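Local coordinates for protein alcohol dehydrogenase, zinc-containing (Thermotoga maritima, PDB 1VJ0) that probably catalyses the NAD(P)-dependent interconversion of alcohols and carbonyl compounds as a medium-chain, zinc-containing dehydrogenase that holds two zinc ions per chain, at residues A[28-33]-A[60-65]; A[35-40]-A[44-49]; A[177-182]-A[208-213]; A[364-367]-A[373-376]. All coordinates share one frame; numbering follows the deposited sequence.

Contact 1 (A[28-33]-A[60-65]); sequences QPLVYK and HMFRGE
Phe62, in the last turn of helix 56-62, pushes its ring against the backbone of Gln28 and the tip of Leu30. Its CG stands anti to the backbone N (chi1 173°), which sends the ring out from the helix with the far carbons leading. Phe62 CE1 comes 3.1 Å from Gln28 O, a close approach in which the carbonyl oxygen meets the ring obliquely; Phe62 CZ is 3.4 Å from Gln28 O. Leu30 arrives at the ring's edge, near its plane, where Leu30 CD2 lies 4.1 Å from Phe62 CD1. Gln28 takes part through its main chain; its CB is directed away from the helix. Beyond the ring, Gly64 ends the helix with positive phi (83°) in a Schellman motif, its N bonded back to Met61 O (3.1 Å) and Glu65 N to His60 O (3.0 Å). The guanidinium of Arg63 lies with one face toward Phe62 CE2 and is held by Glu367 and Asn27. The contact thus joins the helix end to the loop entering strand 31-37: Leu23 and Leu363 both touch Phe62 as well as Leu30, so the loop after strand 16-22 and helix 359-368 share this partly buried apolar patch.

Contact 2 (A[35-40]-A[44-49]); sequences FEISDI and SILVEI
Ile40 turns back from the loop after strand 31-37 and lays its side chain against the start of strand 45-54. Ile40 CB already touches, 4.1 Å from Ser44 CB. With chi1 at 61°, Ile40 CG1 sits between the backbone N and the carbonyl carbon, and comes 3.9 Å from that same Ser44 CB. The chain then runs on extended (chi2 -175°), carrying Ile40 CD1 past Ser44 to the strand backbone, 3.7 Å from Ser44 O. Ile40 CD1 also lies 3.9 Å from Leu46 N and packs on Leu46 CB. The hydroxyl of Ser44 is turned to another task, a hydrogen bond to Pro41 O within the connecting turn. This is the GroES-like catalytic domain of the medium-chain dehydrogenases, and the chain here passes from a two-stranded antiparallel sheet, 16-22 with 31-37, into the larger curled sheet built on strand 45-54. No hydrogen bond joins the two segments; strand 45-54 pairs instead with neighbours that include 78-86 and 152-155, and the contact is apolar packing. Ile37, at the end of its strand, adds a looser touch, Ile37 CG2 to Leu46 CD1 at 4.5 Å, while Val154 packs on both Ser44 and Leu46.

Contact 3 (A[177-182]-A[208-213]); sequences MCSGAT and GLFGVV
The ring of Phe210 lies flat against the backbone of helix 170-188 at Gly180. Gly180 CA stands over one face, 3.9 Å from the ring centroid and 26° off its normal, a CH-pi contact in which the alpha carbon is displaced toward the rim. Its nearest ring atom is Phe210 CD2, at 3.5 Å from Gly180 CA. Gly180, with no side chain, brings its backbone directly onto the ring, and the helices come as close as 5.5 Å between Gly180 CA and Phe210 CA. The Phe210 chi1 of -94°, well off the usual staggered value, tilts the ring into this position. Ser179 OG, in one of its two modelled conformers, approaches obliquely from the same side of the ring plane, nearer CD1 and CE1; this touch is tentative, as is a weak hydrogen bond from the same hydroxyl to Met175 O one turn back in the helix. Met175 and Ala176 also touch Phe210, and Thr339 from helix 329-340 packs on it. Cys178, next to Ser179, binds the zinc ion together with Cys55, His77 and Glu78. Helix 206-217 follows strand 198-202 in a glycine-rich strand-turn-helix whose last glycine, Gly208, falls in the first turn of the helix, consistent with the dinucleotide-binding motif of a Rossmann fold. The contact therefore packs the first Rossmann helix, through one aromatic face, against the helix that carries a ligand of the zinc site, at the junction of the catalytic and coenzyme domains typical of zinc-containing medium-chain dehydrogenases.

Contact 4 (A[364-367]-A[373-376]); sequences ELME and KVIL
Bends at chi2 (-64°) and chi3 (-70°) fold the Met366 side chain so that its sulfur reaches the strand at Lys373 and Val374. CG leaves beside the backbone N, and Met366 SD then comes 3.8 Å from Val374 N and 3.9 Å from Lys373 CA, so the thioether rests against main chain at the start of the strand. Val374 answers with CG2, the branch set anti to its own carbonyl carbon, which lies 3.9 Å from Met366 SD and equally close to Met366 CG. Met366 and Val374 thus run antiparallel alongside one another, the one methyl meeting two successive atoms of the methionine. Leu365 contributes one more distant contact from the preceding position on the helix, where Leu365 CB is 4.3 Å from Val374 CG2. Helix 359-368 and strand 374-377 are the last two elements of a beta-alpha-beta unit that begins with strand 352-355, which runs parallel to strand 374-377 in the large mixed sheet; Leu365 and Val374 both touch His352 of that first strand. On its other edge, strand 374-377 pairs antiparallel with strand 45-54, and Val54 packs on both Met366 and Val374. CB of Lys373 is directed away from the helix. Its NZ forms a salt bridge with OE1 of Glu78, a zinc ligand, and a hydrogen bond with Val54 O, a second-shell contact that could help to orient Glu78 beside the metal.

Contacts 2, 3 and 4 are buried, whereas contact 1 is only partly so, with Gln28 and Pro29 exposed. The centre of contact 3, which pairs two helices, lies about 6 Å from the centre of the chain; contact 1 joins a helix end to a loop leading into a strand, contact 4 a helix to a strand, contact 2 a loop to a strand. Contacts 1 and 2 share strand 31-37, while contacts 2 and 4 reach the same mixed sheet. A salt bridge, Arg63 NE to Glu367 OE2 at 2.8 Å, ties contact 1 to contact 4. Aromatic rings lead contacts 1 and 3, aliphatic and thioether groups contacts 2 and 4; contacts 3 and 4 reach one zinc site, through Cys178 and through Lys373 bonded to Glu78.

Contact 1 (A[28-33]-A[60-65])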
loop_
_atom_site.group_PDB
_atom_site.type_symbol
_atom_site.label_atom_id
_atom_site.label_comp_id
_atom_site.label_asym_id
_atom_site.label_seq_id
_atom_site.Cartn_x
_atom_site.Cartn_y
_atom_site.Cartn_z
ATOM N N GLN A 28 21.612 13.019 40.647
ATOM C CA GLN A 28 22.560 14.015 41.158
ATOM C C GLN A 28 22.795 15.038 40.045
ATOM O O GLN A 28 22.851 14.654 38.848
ATOM C CB GLN A 28 23.905 13.371 41.506
ATOM C CG GLN A 28 23.901 12.478 42.726
ATOM C CD GLN A 28 23.475 13.192 44.006
ATOM O OE1 GLN A 28 22.757 12.619 44.800
ATOM N NE2 GLN A 28 23.894 14.444 44.184
ATOM N N PRO A 29 22.963 16.312 40.398
ATOM C CA PRO A 29 23.113 17.335 39.372
ATOM C C PRO A 29 24.121 16.948 38.252
ATOM O O PRO A 29 25.148 16.299 38.514
ATOM C CB PRO A 29 23.606 18.543 40.159
ATOM C CG PRO A 29 23.066 18.355 41.535
ATOM C CD PRO A 29 23.018 16.877 41.766
ATOM N N LEU A 30 23.813 17.325 37.030
ATOM C CA LEU A 30 24.802 17.238 35.947
ATOM C C LEU A 30 26.005 18.108 36.299
ATOM O O LEU A 30 25.854 19.198 36.837
ATOM C CB LEU A 30 24.212 17.742 34.656
ATOM C CG LEU A 30 22.939 17.086 34.154
ATOM C CD1 LEU A 30 22.583 17.665 32.790
ATOM C CD2 LEU A 30 23.134 15.664 34.028
ATOM N N VAL A 31 27.195 17.627 35.985
ATOM C CA VAL A 31 28.410 18.359 36.332
ATOM C C VAL A 31 29.145 18.875 35.089
ATOM O O VAL A 31 29.248 18.186 34.047
ATOM C CB VAL A 31 29.359 17.524 37.215
ATOM C CG1 VAL A 31 28.603 16.977 38.400
ATOM C CG2 VAL A 31 29.970 16.404 36.455
ATOM N N TYR A 32 29.621 20.101 35.217
ATOM C CA TYR A 32 30.346 20.784 34.170
ATOM C C TYR A 32 31.731 20.147 34.022
ATOM O O TYR A 32 32.449 19.949 34.988
ATOM C CB TYR A 32 30.435 22.288 34.507
ATOM C CG TYR A 32 31.384 23.034 33.606
ATOM C CD1 TYR A 32 30.981 23.491 32.360
ATOM C CD2 TYR A 32 32.698 23.230 33.983
ATOM C CE1 TYR A 32 31.893 24.138 31.491
ATOM C CE2 TYR A 32 33.611 23.878 33.139
ATOM C CZ TYR A 32 33.199 24.320 31.892
ATOM O OH TYR A 32 34.097 24.970 31.077
ATOM N N LYS A 33 32.113 19.791 32.807
ATOM C CA LYS A 33 33.437 19.240 32.616
ATOM C C LYS A 33 34.035 19.733 31.294
ATOM O O LYS A 33 33.304 19.992 30.336
ATOM C CB LYS A 33 33.380 17.716 32.638
ATOM C CG LYS A 33 34.782 17.114 32.470
ATOM C CD LYS A 33 34.796 15.591 32.659
ATOM C CE LYS A 33 36.152 15.145 33.242
ATOM N NZ LYS A 33 36.225 13.678 33.405
ATOM N N HIS A 60 13.607 11.385 32.703
ATOM C CA HIS A 60 13.560 10.006 33.114
ATOM C C HIS A 60 14.924 9.351 33.132
ATOM O O HIS A 60 15.236 8.610 34.064
ATOM C CB HIS A 60 12.563 9.262 32.236
ATOM C CG HIS A 60 11.199 9.879 32.305
ATOM N ND1 HIS A 60 10.622 10.538 31.234
ATOM C CD2 HIS A 60 10.347 10.035 33.347
ATOM C CE1 HIS A 60 9.448 11.026 31.605
ATOM N NE2 HIS A 60 9.262 10.739 32.884
ATOM N N MET A 61 15.739 9.680 32.143
ATOM C CA MET A 61 17.104 9.194 32.093
ATOM C C MET A 61 17.920 9.747 33.263
ATOM O O MET A 61 18.630 9.000 33.921
ATOM C CB MET A 61 17.743 9.563 30.748
ATOM C CG MET A 61 17.194 8.818 29.489
ATOM S SD MET A 61 17.953 9.560 28.022
ATOM C CE MET A 61 16.540 9.862 26.965
ATOM N N PHE A 62 17.788 11.038 33.555
ATOM C CA PHE A 62 18.460 11.654 34.714
ATOM C C PHE A 62 18.107 10.928 36.015
ATOM O O PHE A 62 18.932 10.777 36.931
ATOM C CB PHE A 62 18.065 13.154 34.821
ATOM C CG PHE A 62 18.571 13.839 36.057
ATOM C CD1 PHE A 62 19.835 14.385 36.082
ATOM C CD2 PHE A 62 17.763 13.962 37.195
ATOM C CE1 PHE A 62 20.303 15.037 37.196
ATOM C CE2 PHE A 62 18.229 14.597 38.320
ATOM C CZ PHE A 62 19.510 15.121 38.338
ATOM N N ARG A 63 16.859 10.496 36.094
ATOM C CA ARG A 63 16.324 9.894 37.303
ATOM C C ARG A 63 16.689 8.419 37.460
ATOM O O ARG A 63 16.438 7.835 38.502
ATOM C CB ARG A 63 14.806 10.061 37.330
ATOM C CG ARG A 63 14.369 11.521 37.507
ATOM C CD ARG A 63 13.739 11.798 38.806
ATOM N NE ARG A 63 13.646 13.223 39.137
ATOM C CZ ARG A 63 14.389 13.862 40.048
ATOM N NH1 ARG A 63 15.369 13.236 40.711
ATOM N NH2 ARG A 63 14.169 15.163 40.295
ATOM N N GLY A 64 17.308 7.839 36.443
ATOM C CA GLY A 64 17.684 6.446 36.451
ATOM C C GLY A 64 16.566 5.483 36.069
ATOM O O GLY A 64 16.553 4.343 36.520
ATOM N N GLU A 65 15.635 5.918 35.241
ATOM C CA GLU A 65 14.456 5.117 34.917
ATOM C C GLU A 65 14.587 4.414 33.556
ATOM O O GLU A 65 13.811 3.503 33.271
ATOM C CB GLU A 65 13.193 6.015 34.964
ATOM C CG GLU A 65 12.809 6.428 36.379
ATOM C CD GLU A 65 11.791 7.575 36.518
ATOM O OE1 GLU A 65 11.459 8.279 35.538
ATOM O OE2 GLU A 65 11.323 7.792 37.670
#

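Contact 2 (A[35-40]-A[44-49])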
loop_
_atom_site.group_PDB
_atom_site.type_symbol
_atom_site.label_atom_id
_atom_site.label_comp_id
_atom_site.label_asym_id
_atom_site.label_seq_id
_atom_site.Cartn_x
_atom_site.Cartn_y
_atom_site.Cartn_z
ATOM N N PHE A 35 36.933 19.168 28.088
ATOM C CA PHE A 35 37.564 18.085 27.300
ATOM C C PHE A 35 38.487 18.711 26.253
ATOM O O PHE A 35 38.243 19.807 25.818
ATOM C CB PHE A 35 36.530 17.260 26.566
ATOM C CG PHE A 35 35.502 16.639 27.456
ATOM C CD1 PHE A 35 34.363 17.346 27.829
ATOM C CD2 PHE A 35 35.659 15.350 27.911
ATOM C CE1 PHE A 35 33.411 16.752 28.681
ATOM C CE2 PHE A 35 34.697 14.734 28.741
ATOM C CZ PHE A 35 33.596 15.437 29.136
ATOM N N GLU A 36 39.554 18.031 25.847
ATOM C CA GLU A 36 40.391 18.572 24.772
ATOM C C GLU A 36 40.269 17.565 23.641
ATOM O O GLU A 36 40.489 16.363 23.827
ATOM C CB GLU A 36 41.864 18.790 25.206
ATOM C CG GLU A 36 42.793 19.029 24.000
ATOM C CD GLU A 36 44.235 19.379 24.331
ATOM O OE1 GLU A 36 44.634 19.250 25.509
ATOM O OE2 GLU A 36 44.985 19.788 23.398
ATOM N N ILE A 37 39.862 18.031 22.472
ATOM C CA ILE A 37 39.600 17.114 21.368
ATOM C C ILE A 37 40.717 17.332 20.348
ATOM O O ILE A 37 40.929 18.461 19.909
ATOM C CB ILE A 37 38.219 17.319 20.718
ATOM C CG1 ILE A 37 37.039 17.252 21.719
ATOM C CG2 ILE A 37 38.046 16.300 19.644
ATOM C CD1 ILE A 37 37.007 15.988 22.623
ATOM N N SER A 38 41.471 16.262 20.051
ATOM C CA SER A 38 42.534 16.297 19.039
ATOM C C SER A 38 42.050 15.412 17.897
ATOM O O SER A 38 41.202 15.831 17.103
ATOM C CB SER A 38 43.847 15.845 19.639
ATOM O OG SER A 38 44.863 15.829 18.648
ATOM N N ASP A 39 42.478 14.168 17.877
ATOM C CA ASP A 39 42.087 13.229 16.861
ATOM C C ASP A 39 40.605 12.786 17.015
ATOM O O ASP A 39 40.081 12.801 18.116
ATOM C CB ASP A 39 43.040 12.040 16.961
ATOM C CG ASP A 39 43.182 11.349 15.671
ATOM O OD1 ASP A 39 42.409 11.705 14.747
ATOM O OD2 ASP A 39 44.026 10.450 15.450
ATOM N N ILE A 40 39.916 12.478 15.911
ATOM C CA ILE A 40 38.596 11.838 15.958
ATOM C C ILE A 40 38.591 10.566 15.070
ATOM O O ILE A 40 39.427 10.461 14.153
ATOM C CB ILE A 40 37.462 12.831 15.547
ATOM C CG1 ILE A 40 37.621 13.364 14.103
ATOM C CG2 ILE A 40 37.434 14.025 16.496
ATOM C CD1 ILE A 40 36.575 14.426 13.725
ATOM N N SER A 44 34.648 10.617 10.898
ATOM C CA SER A 44 33.812 11.338 11.847
ATOM C C SER A 44 33.719 12.807 11.495
ATOM O O SER A 44 34.595 13.313 10.805
ATOM C CB SER A 44 34.458 11.293 13.236
ATOM O OG SER A 44 34.382 9.996 13.784
ATOM N N ILE A 45 32.694 13.467 12.056
ATOM C CA ILE A 45 32.433 14.876 11.887
ATOM C C ILE A 45 32.433 15.587 13.254
ATOM O O ILE A 45 31.665 15.226 14.138
ATOM C CB ILE A 45 31.049 15.128 11.185
ATOM C CG1 ILE A 45 30.976 14.342 9.879
ATOM C CG2 ILE A 45 30.900 16.616 10.893
ATOM C CD1 ILE A 45 30.377 12.906 9.976
ATOM N N LEU A 46 33.324 16.546 13.432
ATOM C CA LEU A 46 33.312 17.345 14.654
ATOM C C LEU A 46 32.366 18.500 14.449
ATOM O O LEU A 46 32.537 19.286 13.492
ATOM C CB LEU A 46 34.701 17.852 14.954
ATOM C CG LEU A 46 34.897 18.618 16.258
ATOM C CD1 LEU A 46 34.433 17.854 17.493
ATOM C CD2 LEU A 46 36.409 18.968 16.359
ATOM N N VAL A 47 31.393 18.614 15.327
ATOM C CA VAL A 47 30.301 19.569 15.193
ATOM C C VAL A 47 30.240 20.468 16.419
ATOM O O VAL A 47 30.278 19.981 17.552
ATOM C CB VAL A 47 28.943 18.837 14.968
ATOM C CG1 VAL A 47 27.759 19.824 14.853
ATOM C CG2 VAL A 47 29.039 17.958 13.722
ATOM N N GLU A 48 30.177 21.763 16.171
ATOM C CA GLU A 48 29.864 22.759 17.186
ATOM C C GLU A 48 28.357 22.791 17.397
ATOM O O GLU A 48 27.586 23.051 16.452
ATOM C CB GLU A 48 30.359 24.139 16.712
ATOM C CG GLU A 48 30.043 25.255 17.710
ATOM C CD GLU A 48 30.132 26.652 17.133
ATOM O OE1 GLU A 48 30.469 26.821 15.925
ATOM O OE2 GLU A 48 29.807 27.574 17.919
ATOM N N ILE A 49 27.906 22.480 18.601
ATOM C CA ILE A 49 26.462 22.534 18.910
ATOM C C ILE A 49 25.989 23.983 18.953
ATOM O O ILE A 49 26.595 24.793 19.639
ATOM C CB ILE A 49 26.132 21.807 20.239
ATOM C CG1 ILE A 49 26.410 20.290 20.154
ATOM C CG2 ILE A 49 24.708 22.070 20.708
ATOM C CD1 ILE A 49 25.427 19.525 19.259
#

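Contact 3 (A[177-182]-A[208-213])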
loop_
_atom_site.group_PDB
_atom_site.type_symbol
_atom_site.label_atom_id
_atom_site.label_comp_id
_atom_site.label_asym_id
_atom_site.label_seq_id
_atom_site.Cartn_x
_atom_site.Cartn_y
_atom_site.Cartn_z
ATOM N N MET A 177 13.434 16.930 15.753
ATOM C CA MET A 177 14.173 15.704 15.469
ATOM C C MET A 177 13.600 14.561 16.271
ATOM O O MET A 177 13.640 13.408 15.838
ATOM C CB MET A 177 15.626 15.860 15.912
ATOM C CG MET A 177 16.402 16.903 15.203
ATOM S SD MET A 177 16.726 16.307 13.555
ATOM C CE MET A 177 15.203 16.785 12.657
ATOM N N CYS A 178 13.124 14.875 17.464
ATOM C CA CYS A 178 12.607 13.837 18.297
ATOM C C CYS A 178 11.085 13.745 18.157
ATOM O O CYS A 178 10.593 12.881 17.374
ATOM C CB CYS A 178 12.989 14.101 19.739
ATOM S SG CYS A 178 12.307 12.838 20.758
ATOM N N SER A 179 10.368 14.641 18.867
ATOM C CA SER A 179 8.921 14.557 18.901
ATOM C C SER A 179 8.334 14.641 17.485
ATOM O O SER A 179 7.448 13.907 17.142
ATOM C CB SER A 179 8.373 15.692 19.779
ATOM O OG SER A 179 8.943 16.943 19.380
ATOM N N GLY A 180 8.877 15.499 16.646
ATOM C CA GLY A 180 8.359 15.667 15.301
ATOM C C GLY A 180 8.508 14.489 14.369
ATOM O O GLY A 180 7.569 14.166 13.624
ATOM N N ALA A 181 9.638 13.805 14.410
ATOM C CA ALA A 181 9.801 12.635 13.558
ATOM C C ALA A 181 8.994 11.421 14.021
ATOM O O ALA A 181 8.517 10.613 13.208
ATOM C CB ALA A 181 11.266 12.312 13.394
ATOM N N THR A 182 8.785 11.304 15.338
ATOM C CA THR A 182 7.927 10.264 15.832
ATOM C C THR A 182 6.474 10.551 15.414
ATOM O O THR A 182 5.776 9.651 14.922
ATOM C CB THR A 182 8.117 10.124 17.357
ATOM O OG1 THR A 182 9.432 9.668 17.610
ATOM C CG2 THR A 182 7.197 9.062 17.922
ATOM N N GLY A 208 2.052 15.735 20.338
ATOM C CA GLY A 208 0.697 16.017 19.855
ATOM C C GLY A 208 0.621 17.302 19.032
ATOM O O GLY A 208 -0.086 17.376 17.997
ATOM N N LEU A 209 1.373 18.304 19.455
ATOM C CA LEU A 209 1.412 19.588 18.732
ATOM C C LEU A 209 2.079 19.535 17.347
ATOM O O LEU A 209 1.549 20.098 16.369
ATOM C CB LEU A 209 2.019 20.652 19.609
ATOM C CG LEU A 209 1.240 21.007 20.889
ATOM C CD1 LEU A 209 2.130 21.814 21.790
ATOM C CD2 LEU A 209 -0.037 21.778 20.567
ATOM N N PHE A 210 3.177 18.819 17.215
ATOM C CA PHE A 210 3.711 18.525 15.879
ATOM C C PHE A 210 2.690 17.764 15.042
ATOM O O PHE A 210 2.562 18.044 13.857
ATOM C CB PHE A 210 5.043 17.732 15.947
ATOM C CG PHE A 210 6.248 18.582 15.889
ATOM C CD1 PHE A 210 6.772 19.162 17.038
ATOM C CD2 PHE A 210 6.881 18.806 14.669
ATOM C CE1 PHE A 210 7.899 19.956 16.964
ATOM C CE2 PHE A 210 8.006 19.563 14.607
ATOM C CZ PHE A 210 8.503 20.171 15.739
ATOM N N GLY A 211 1.959 16.833 15.670
ATOM C CA GLY A 211 0.844 16.096 15.034
ATOM C C GLY A 211 -0.147 17.041 14.366
ATOM O O GLY A 211 -0.611 16.774 13.256
ATOM N N VAL A 212 -0.479 18.146 15.050
ATOM C CA VAL A 212 -1.408 19.156 14.500
ATOM C C VAL A 212 -0.886 19.715 13.174
ATOM O O VAL A 212 -1.596 19.702 12.149
ATOM C CB VAL A 212 -1.672 20.326 15.506
ATOM C CG1 VAL A 212 -2.498 21.454 14.859
ATOM C CG2 VAL A 212 -2.426 19.781 16.767
ATOM N N VAL A 213 0.359 20.174 13.171
ATOM C CA VAL A 213 0.980 20.738 11.982
ATOM C C VAL A 213 1.160 19.701 10.860
ATOM O O VAL A 213 0.917 20.004 9.680
ATOM C CB VAL A 213 2.309 21.424 12.372
ATOM C CG1 VAL A 213 3.114 21.872 11.162
ATOM C CG2 VAL A 213 2.033 22.585 13.306
#

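Contact 4 (A[364-367]-A[373-376])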
loop_
_atom_site.group_PDB
_atom_site.type_symbol
_atom_site.label_atom_id
_atom_site.label_comp_id
_atom_site.label_asym_id
_atom_site.label_seq_id
_atom_site.Cartn_x
_atom_site.Cartn_y
_atom_site.Cartn_z
ATOM N N GLU A 364 14.723 20.637 35.399
ATOM C CA GLU A 364 13.752 21.007 36.423
ATOM C C GLU A 364 12.475 21.594 35.783
ATOM O O GLU A 364 11.356 21.185 36.123
ATOM C CB GLU A 364 14.414 21.962 37.396
ATOM C CG GLU A 364 13.493 22.507 38.465
ATOM C CD GLU A 364 14.063 23.767 39.095
ATOM O OE1 GLU A 364 15.108 23.640 39.789
ATOM O OE2 GLU A 364 13.471 24.873 38.851
ATOM N N LEU A 365 12.658 22.517 34.837
ATOM C CA LEU A 365 11.546 23.159 34.139
ATOM C C LEU A 365 10.725 22.152 33.343
ATOM O O LEU A 365 9.514 22.262 33.238
ATOM C CB LEU A 365 12.056 24.254 33.176
ATOM C CG LEU A 365 12.663 25.519 33.793
ATOM C CD1 LEU A 365 13.346 26.397 32.797
ATOM C CD2 LEU A 365 11.571 26.278 34.480
ATOM N N MET A 366 11.394 21.203 32.720
ATOM C CA MET A 366 10.695 20.209 31.924
ATOM C C MET A 366 9.971 19.241 32.847
ATOM O O MET A 366 8.875 18.809 32.546
ATOM C CB MET A 366 11.647 19.452 31.005
ATOM C CG MET A 366 12.225 20.274 29.876
ATOM S SD MET A 366 10.919 20.801 28.752
ATOM C CE MET A 366 10.467 19.267 27.993
ATOM N N GLU A 367 10.571 18.922 33.984
ATOM C CA GLU A 367 9.933 18.010 34.938
ATOM C C GLU A 367 8.730 18.654 35.640
ATOM O O GLU A 367 7.706 18.023 35.809
ATOM C CB GLU A 367 10.924 17.558 36.000
ATOM C CG GLU A 367 10.365 16.472 36.907
ATOM C CD GLU A 367 11.386 15.993 37.920
ATOM O OE1 GLU A 367 12.087 16.863 38.494
ATOM O OE2 GLU A 367 11.489 14.756 38.137
ATOM N N LYS A 373 8.840 23.245 26.068
ATOM C CA LYS A 373 10.101 22.839 25.499
ATOM C C LYS A 373 11.194 23.856 25.819
ATOM O O LYS A 373 11.007 25.064 25.654
ATOM C CB LYS A 373 9.966 22.680 23.959
ATOM C CG LYS A 373 11.111 22.026 23.327
ATOM C CD LYS A 373 10.988 20.537 23.488
ATOM C CE LYS A 373 12.254 19.859 23.184
ATOM N NZ LYS A 373 12.061 18.470 23.627
ATOM N N VAL A 374 12.319 23.339 26.300
ATOM C CA VAL A 374 13.530 24.128 26.521
ATOM C C VAL A 374 14.579 23.781 25.487
ATOM O O VAL A 374 14.817 22.604 25.206
ATOM C CB VAL A 374 14.178 23.835 27.877
ATOM C CG1 VAL A 374 15.416 24.773 28.093
ATOM C CG2 VAL A 374 13.160 23.985 29.014
ATOM N N ILE A 375 15.220 24.819 24.982
ATOM C CA ILE A 375 16.427 24.729 24.182
ATOM C C ILE A 375 17.655 25.242 24.953
ATOM O O ILE A 375 17.621 26.289 25.605
ATOM C CB ILE A 375 16.237 25.561 22.891
ATOM C CG1 ILE A 375 15.012 25.056 22.123
ATOM C CG2 ILE A 375 17.494 25.507 21.999
ATOM C CD1 ILE A 375 15.100 23.653 21.571
ATOM N N LEU A 376 18.757 24.495 24.877
ATOM C CA LEU A 376 20.011 24.913 25.509
ATOM C C LEU A 376 20.933 25.446 24.440
ATOM O O LEU A 376 20.981 24.938 23.309
ATOM C CB LEU A 376 20.707 23.748 26.229
ATOM C CG LEU A 376 19.969 23.151 27.436
ATOM C CD1 LEU A 376 20.596 21.858 27.903
ATOM C CD2 LEU A 376 19.907 24.180 28.572
#